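Local atomic coordinates of diacylglycerol O-acyltransferase (PDB entry 6CHJ), a protein that probably transfers the acyl group of acyl-CoA to diacylglycerol, giving triacylglycerol and CoA, and acts as a wax ester synthase. Residues A272-Y277 and L410-T415; D264-M269 and D419-G424. One frame throughout, in Å; residues are numbered along the deposited sequence.

Contact 1. Residues A272-Y277 and L410-T415; sequences AALRTY and LNMTLT
Where helix 262-280 lies against the mixed sheet that contains strand 410-417, L274 of the helix meets L410 and M412 of the strand. The two methyls of L274 divide the work. CD2 touches CD2 of L410 at 3.7 Å, while CD1 lies 4.2 Å from the SD of M412, a looser touch. In both pairs the side chains run past one another in opposite directions, so each partner lies alongside the leucine. A branched leucine suits this place because a single residue can serve two neighbours on the strand.

L410 and M412 stand two apart in an extended strand, and both therefore face the helix. The backbones stay well separated, with the CA atoms of L274 and L410 10.2 Å apart, and side chains alone bridge the interval. With CG anti to the carbonyl carbon (chi1 -62°) and the chain then extended (chi2 177°), the long, unbranched M412 carries its sulfur across to L274. Its side chain also touches M438 of helix 437-453, on which A273 packs as well, while L315 lies against L274. All three touching residues are buried, and their contact is van der Waals packing, characteristic of the helix-on-sheet layer of an alpha/beta fold.

Contact 2. Residues D264-M269 and D419-G424; sequences DVVTAM and DQVEFG
V266 and V421 face each other from helix 262-280 and strand 420-428, and their contact is purely aliphatic: CG2 of V266 and CG1 of V421 meet tip to tip at 4.2 Å. These compact, branched residues suit their place, being the pair whose CA atoms lie nearest across the two segments, 8.5 Å apart. The segment axes, 11.4 Å apart at closest approach, are inclined by 33°.

The second kind of interaction gathers at the ring of F423. The other methyl of V266, CG1, is set anti to the backbone N (chi1 176°) and approaches CZ of F423 to 3.3 Å, a tight fit. M269, one helical turn further on, brings its CE to 3.6 Å from the same CZ. Both groups come at the ring on a slant. A Met-aromatic contact completes the set, with SD of M269 5.3 Å from the ring centroid and well off the normal; the bend at chi3 helps to turn the terminal methyl to the ring. A flexible thioether can follow the outline of the phenyl group, which also meets W246 edge-to-face and touches L442 of helix 437-453.

All four residues are buried and join through apolar, sulfur and aromatic surfaces, which implies that the helix is held to the strand by close fit and exclusion of water, with the polarisable sulfur adding dispersion.

In the fold
Contacts 1 and 2 are successive steps of one interface: helix 262-280 supplies both helical segments, and the strands it meets, 410-417 and 420-428, are consecutive in the chain and antiparallel neighbours in the sheet. Their centres lie about 10 Å apart. Main-chain pairing ties the strands together, with probable hydrogen bonds from E422 N to T415 O and from G424 N to T413 O, each 2.6 Å. L414 bridges the side chains, its CD2 packing 3.3 Å from CG1 of V266 and 3.4 Å from CE1 of F423. Helix 437-453 packs against residues of both contacts, M412 and M269 among them.

Contact 1. Residues A272-Y277 and L410-T415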
ATOM      1  N   ALA B 272       9.412  22.263  22.088  1.00 49.38           N
ATOM      2  CA  ALA B 272       9.216  23.524  21.369  1.00 53.23           C
ATOM      3  C   ALA B 272       8.427  23.304  20.081  1.00 52.40           C
ATOM      4  O   ALA B 272       7.405  23.964  19.849  1.00 53.37           O
ATOM      5  CB  ALA B 272      10.565  24.190  21.065  1.00 43.56           C
ATOM      6  N   ALA B 273       8.874  22.358  19.243  1.00 51.95           N
ATOM      7  CA  ALA B 273       8.178  22.082  17.985  1.00 51.68           C
ATOM      8  C   ALA B 273       6.712  21.748  18.226  1.00 51.22           C
ATOM      9  O   ALA B 273       5.826  22.256  17.523  1.00 51.63           O
ATOM     10  CB  ALA B 273       8.872  20.951  17.219  1.00 45.81           C
ATOM     11  N   LEU B 274       6.433  20.896  19.220  1.00 48.26           N
ATOM     12  CA  LEU B 274       5.049  20.524  19.491  1.00 52.60           C
ATOM     13  C   LEU B 274       4.243  21.734  19.921  1.00 53.86           C
ATOM     14  O   LEU B 274       3.069  21.876  19.553  1.00 48.46           O
ATOM     15  CB  LEU B 274       4.988  19.449  20.577  1.00 53.61           C
ATOM     16  CG  LEU B 274       5.253  18.001  20.166  1.00 55.63           C
ATOM     17  CD1 LEU B 274       5.530  17.161  21.393  1.00 51.21           C
ATOM     18  CD2 LEU B 274       4.076  17.425  19.343  1.00 53.56           C
ATOM     19  N   ARG B 275       4.865  22.608  20.719  1.00 53.41           N
ATOM     20  CA  ARG B 275       4.206  23.819  21.181  1.00 53.97           C
ATOM     21  C   ARG B 275       3.852  24.716  20.003  1.00 50.18           C
ATOM     22  O   ARG B 275       2.695  25.123  19.846  1.00 49.86           O
ATOM     23  CB  ARG B 275       5.113  24.540  22.188  1.00 54.13           C
ATOM     24  CG  ARG B 275       4.545  25.831  22.735  1.00 52.27           C
ATOM     25  CD  ARG B 275       5.531  26.510  23.674  1.00 55.06           C
ATOM     26  NE  ARG B 275       5.292  27.946  23.702  1.00 57.32           N
ATOM     27  CZ  ARG B 275       4.321  28.536  24.393  1.00 60.10           C
ATOM     28  NH1 ARG B 275       3.518  27.819  25.163  1.00 56.55           N
ATOM     29  NH2 ARG B 275       4.166  29.857  24.327  1.00 63.00           N
ATOM     30  N   THR B 276       4.834  25.014  19.151  1.00 46.76           N
ATOM     31  CA  THR B 276       4.564  25.853  17.989  1.00 51.32           C
ATOM     32  C   THR B 276       3.484  25.242  17.108  1.00 54.56           C
ATOM     33  O   THR B 276       2.578  25.948  16.639  1.00 53.33           O
ATOM     34  CB  THR B 276       5.843  26.067  17.176  1.00 57.30           C
ATOM     35  OG1 THR B 276       6.944  26.325  18.054  1.00 55.33           O
ATOM     36  CG2 THR B 276       5.677  27.257  16.219  1.00 56.18           C
ATOM     37  N   TYR B 277       3.558  23.919  16.879  1.00 55.02           N
ATOM     38  CA  TYR B 277       2.596  23.283  15.986  1.00 51.09           C
ATOM     39  C   TYR B 277       1.169  23.415  16.518  1.00 54.30           C
ATOM     40  O   TYR B 277       0.241  23.719  15.757  1.00 57.58           O
ATOM     41  CB  TYR B 277       2.962  21.815  15.756  1.00 50.17           C
ATOM     42  CG  TYR B 277       1.961  21.138  14.856  1.00 49.85           C
ATOM     43  CD1 TYR B 277       2.138  21.131  13.473  1.00 54.82           C
ATOM     44  CD2 TYR B 277       0.813  20.551  15.374  1.00 47.40           C
ATOM     45  CE1 TYR B 277       1.212  20.533  12.629  1.00 55.82           C
ATOM     46  CE2 TYR B 277      -0.127  19.957  14.536  1.00 56.21           C
ATOM     47  CZ  TYR B 277       0.082  19.951  13.170  1.00 56.48           C
ATOM     48  OH  TYR B 277      -0.842  19.371  12.344  1.00 58.29           O
ATOM     49  N   LEU B 410       0.799  10.883  16.382  1.00 45.19           N
ATOM     50  CA  LEU B 410       2.166  11.307  16.107  1.00 39.48           C
ATOM     51  C   LEU B 410       3.152  10.451  16.884  1.00 45.41           C
ATOM     52  O   LEU B 410       2.974  10.216  18.084  1.00 47.47           O
ATOM     53  CB  LEU B 410       2.366  12.782  16.465  1.00 43.06           C
ATOM     54  CG  LEU B 410       3.737  13.442  16.226  1.00 51.26           C
ATOM     55  CD1 LEU B 410       4.172  13.457  14.753  1.00 48.40           C
ATOM     56  CD2 LEU B 410       3.729  14.861  16.752  1.00 45.08           C
ATOM     57  N   ASN B 411       4.187   9.979  16.200  1.00 45.63           N
ATOM     58  CA  ASN B 411       5.258   9.238  16.844  1.00 45.13           C
ATOM     59  C   ASN B 411       6.583   9.870  16.438  1.00 53.69           C
ATOM     60  O   ASN B 411       6.910   9.928  15.244  1.00 51.66           O
ATOM     61  CB  ASN B 411       5.208   7.759  16.468  1.00 41.36           C
ATOM     62  CG  ASN B 411       6.123   6.924  17.326  1.00 49.43           C
ATOM     63  OD1 ASN B 411       7.316   7.191  17.410  1.00 58.66           O
ATOM     64  ND2 ASN B 411       5.567   5.925  17.997  1.00 55.08           N
ATOM     65  N   MET B 412       7.325  10.361  17.422  1.00 44.55           N
ATOM     66  CA  MET B 412       8.593  11.028  17.181  1.00 45.25           C
ATOM     67  C   MET B 412       9.703  10.049  17.510  1.00 52.39           C
ATOM     68  O   MET B 412       9.789   9.563  18.644  1.00 55.46           O
ATOM     69  CB  MET B 412       8.727  12.293  18.021  1.00 50.25           C
ATOM     70  CG  MET B 412       7.677  13.370  17.725  1.00 54.39           C
ATOM     71  SD  MET B 412       7.828  14.809  18.820  1.00 51.47           S
ATOM     72  CE  MET B 412       8.667  16.000  17.791  1.00 51.23           C
ATOM     73  N   THR B 413      10.536   9.740  16.525  1.00 46.66           N
ATOM     74  CA  THR B 413      11.605   8.787  16.759  1.00 50.12           C
ATOM     75  C   THR B 413      12.942   9.381  16.364  1.00 54.92           C
ATOM     76  O   THR B 413      13.078  10.027  15.318  1.00 54.86           O
ATOM     77  CB  THR B 413      11.369   7.501  16.020  1.00 50.95           C
ATOM     78  OG1 THR B 413      10.832   7.807  14.724  1.00 68.09           O
ATOM     79  CG2 THR B 413      10.388   6.640  16.794  1.00 48.70           C
ATOM     80  N   LEU B 414      13.926   9.132  17.215  1.00 54.17           N
ATOM     81  CA  LEU B 414      15.214   9.797  17.169  1.00 55.98           C
ATOM     82  C   LEU B 414      16.336   8.787  17.219  1.00 59.09           C
ATOM     83  O   LEU B 414      16.230   7.734  17.856  1.00 61.79           O
ATOM     84  CB  LEU B 414      15.370  10.754  18.313  1.00 55.74           C
ATOM     85  CG  LEU B 414      14.470  11.910  17.973  1.00 54.94           C
ATOM     86  CD1 LEU B 414      13.248  11.932  18.824  1.00 51.93           C
ATOM     87  CD2 LEU B 414      15.290  13.117  18.156  1.00 62.90           C
ATOM     88  N   THR B 415      17.417   9.140  16.540  1.00 56.75           N
ATOM     89  CA  THR B 415      18.615   8.326  16.508  1.00 63.54           C
ATOM     90  C   THR B 415      19.770   9.263  16.209  1.00 60.41           C
ATOM     91  O   THR B 415      19.575  10.434  15.858  1.00 55.58           O
ATOM     92  CB  THR B 415      18.511   7.192  15.468  1.00 59.11           C
ATOM     93  OG1 THR B 415      19.669   6.349  15.553  1.00 67.83           O
ATOM     94  CG2 THR B 415      18.428   7.753  14.082  1.00 52.95           C
TER

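Contact 2. Residues D264-M269 and D419-G424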
ATOM      1  N   ASP B 264      18.481  16.086  26.873  1.00 58.37           N
ATOM      2  CA  ASP B 264      17.598  17.159  27.322  1.00 54.85           C
ATOM      3  C   ASP B 264      17.286  18.117  26.178  1.00 54.81           C
ATOM      4  O   ASP B 264      16.123  18.460  25.943  1.00 55.24           O
ATOM      5  CB  ASP B 264      18.227  17.930  28.490  1.00 64.71           C
ATOM      6  CG  ASP B 264      18.455  17.067  29.718  1.00 66.02           C
ATOM      7  OD1 ASP B 264      17.507  16.379  30.160  1.00 66.72           O
ATOM      8  OD2 ASP B 264      19.592  17.076  30.238  1.00 69.89           O
ATOM      9  N   VAL B 265      18.317  18.570  25.460  1.00 49.74           N
ATOM     10  CA  VAL B 265      18.092  19.554  24.404  1.00 55.25           C
ATOM     11  C   VAL B 265      17.178  18.984  23.320  1.00 54.23           C
ATOM     12  O   VAL B 265      16.246  19.653  22.851  1.00 50.47           O
ATOM     13  CB  VAL B 265      19.434  20.027  23.814  1.00 57.13           C
ATOM     14  CG1 VAL B 265      19.185  20.918  22.592  1.00 52.51           C
ATOM     15  CG2 VAL B 265      20.268  20.749  24.870  1.00 53.13           C
ATOM     16  N   VAL B 266      17.423  17.741  22.912  1.00 51.20           N
ATOM     17  CA  VAL B 266      16.634  17.147  21.845  1.00 51.70           C
ATOM     18  C   VAL B 266      15.183  16.953  22.285  1.00 54.23           C
ATOM     19  O   VAL B 266      14.248  17.105  21.480  1.00 51.39           O
ATOM     20  CB  VAL B 266      17.299  15.834  21.405  1.00 53.51           C
ATOM     21  CG1 VAL B 266      16.461  15.174  20.394  1.00 61.01           C
ATOM     22  CG2 VAL B 266      18.702  16.100  20.831  1.00 53.02           C
ATOM     23  N   THR B 267      14.962  16.651  23.566  1.00 51.80           N
ATOM     24  CA  THR B 267      13.597  16.583  24.083  1.00 50.83           C
ATOM     25  C   THR B 267      12.961  17.967  24.109  1.00 49.73           C
ATOM     26  O   THR B 267      11.768  18.121  23.817  1.00 48.45           O
ATOM     27  CB  THR B 267      13.599  15.953  25.477  1.00 54.05           C
ATOM     28  OG1 THR B 267      14.135  14.622  25.393  1.00 55.94           O
ATOM     29  CG2 THR B 267      12.176  15.889  26.047  1.00 50.80           C
ATOM     30  N   ALA B 268      13.756  18.984  24.455  1.00 48.71           N
ATOM     31  CA  ALA B 268      13.298  20.368  24.401  1.00 49.93           C
ATOM     32  C   ALA B 268      12.969  20.792  22.975  1.00 44.48           C
ATOM     33  O   ALA B 268      11.992  21.514  22.745  1.00 45.90           O
ATOM     34  CB  ALA B 268      14.372  21.291  24.995  1.00 53.26           C
ATOM     35  N   MET B 269      13.791  20.384  22.007  1.00 43.24           N
ATOM     36  CA  MET B 269      13.448  20.659  20.614  1.00 52.48           C
ATOM     37  C   MET B 269      12.079  20.087  20.267  1.00 49.34           C
ATOM     38  O   MET B 269      11.268  20.771  19.630  1.00 47.68           O
ATOM     39  CB  MET B 269      14.512  20.107  19.674  1.00 49.75           C
ATOM     40  CG  MET B 269      15.757  20.991  19.576  1.00 51.37           C
ATOM     41  SD  MET B 269      17.087  20.053  18.814  1.00 54.81           S
ATOM     42  CE  MET B 269      16.452  19.858  17.138  1.00 54.88           C
ATOM     43  N   ASP B 419      28.099  12.635  13.007  1.00 63.01           N
ATOM     44  CA  ASP B 419      28.063  14.078  13.236  1.00 70.00           C
ATOM     45  C   ASP B 419      26.739  14.588  13.784  1.00 67.87           C
ATOM     46  O   ASP B 419      26.696  15.733  14.247  1.00 64.73           O
ATOM     47  CB  ASP B 419      28.325  14.837  11.932  1.00 68.44           C
ATOM     48  CG  ASP B 419      29.784  14.880  11.559  1.00 83.32           C
ATOM     49  OD1 ASP B 419      30.076  15.114  10.364  1.00 90.48           O
ATOM     50  OD2 ASP B 419      30.638  14.685  12.453  1.00 86.80           O
ATOM     51  N   GLN B 420      25.653  13.816  13.699  1.00 61.51           N
ATOM     52  CA  GLN B 420      24.336  14.434  13.692  1.00 62.91           C
ATOM     53  C   GLN B 420      23.333  13.619  14.509  1.00 61.96           C
ATOM     54  O   GLN B 420      23.566  12.464  14.876  1.00 60.16           O
ATOM     55  CB  GLN B 420      23.849  14.635  12.245  1.00 63.47           C
ATOM     56  CG  GLN B 420      23.715  13.327  11.443  1.00 65.01           C
ATOM     57  CD  GLN B 420      23.939  13.502   9.945  1.00 67.08           C
ATOM     58  OE1 GLN B 420      24.866  14.195   9.513  1.00 73.09           O
ATOM     59  NE2 GLN B 420      23.094  12.854   9.142  1.00 64.16           N
ATOM     60  N   VAL B 421      22.205  14.259  14.796  1.00 58.70           N
ATOM     61  CA  VAL B 421      21.060  13.636  15.454  1.00 60.05           C
ATOM     62  C   VAL B 421      19.909  13.632  14.453  1.00 54.03           C
ATOM     63  O   VAL B 421      19.658  14.641  13.777  1.00 50.28           O
ATOM     64  CB  VAL B 421      20.692  14.364  16.771  1.00 53.62           C
ATOM     65  CG1 VAL B 421      19.270  14.076  17.198  1.00 55.50           C
ATOM     66  CG2 VAL B 421      21.642  13.934  17.882  1.00 60.93           C
ATOM     67  N   GLU B 422      19.234  12.492  14.337  1.00 50.37           N
ATOM     68  CA  GLU B 422      18.286  12.251  13.254  1.00 53.83           C
ATOM     69  C   GLU B 422      16.866  12.216  13.802  1.00 54.75           C
ATOM     70  O   GLU B 422      16.581  11.463  14.745  1.00 52.92           O
ATOM     71  CB  GLU B 422      18.609  10.926  12.566  1.00 62.12           C
ATOM     72  CG  GLU B 422      20.100  10.738  12.337  1.00 60.71           C
ATOM     73  CD  GLU B 422      20.543  11.451  11.088  1.00 59.61           C
ATOM     74  OE1 GLU B 422      20.453  12.695  11.063  1.00 62.89           O
ATOM     75  OE2 GLU B 422      20.973  10.780  10.132  1.00 62.98           O
ATOM     76  N   PHE B 423      15.984  13.027  13.219  1.00 47.74           N
ATOM     77  CA  PHE B 423      14.598  13.119  13.663  1.00 52.95           C
ATOM     78  C   PHE B 423      13.702  12.437  12.642  1.00 54.80           C
ATOM     79  O   PHE B 423      13.691  12.835  11.474  1.00 54.53           O
ATOM     80  CB  PHE B 423      14.149  14.572  13.836  1.00 52.45           C
ATOM     81  CG  PHE B 423      14.585  15.208  15.126  1.00 53.86           C
ATOM     82  CD1 PHE B 423      13.653  15.517  16.110  1.00 57.03           C
ATOM     83  CD2 PHE B 423      15.924  15.536  15.340  1.00 54.40           C
ATOM     84  CE1 PHE B 423      14.041  16.141  17.299  1.00 57.46           C
ATOM     85  CE2 PHE B 423      16.325  16.160  16.526  1.00 56.21           C
ATOM     86  CZ  PHE B 423      15.385  16.467  17.497  1.00 59.13           C
ATOM     87  N   GLY B 424      12.943  11.428  13.088  1.00 51.63           N
ATOM     88  CA  GLY B 424      11.883  10.866  12.273  1.00 46.28           C
ATOM     89  C   GLY B 424      10.506  11.079  12.878  1.00 48.33           C
ATOM     90  O   GLY B 424      10.178  10.479  13.908  1.00 47.01           O
TER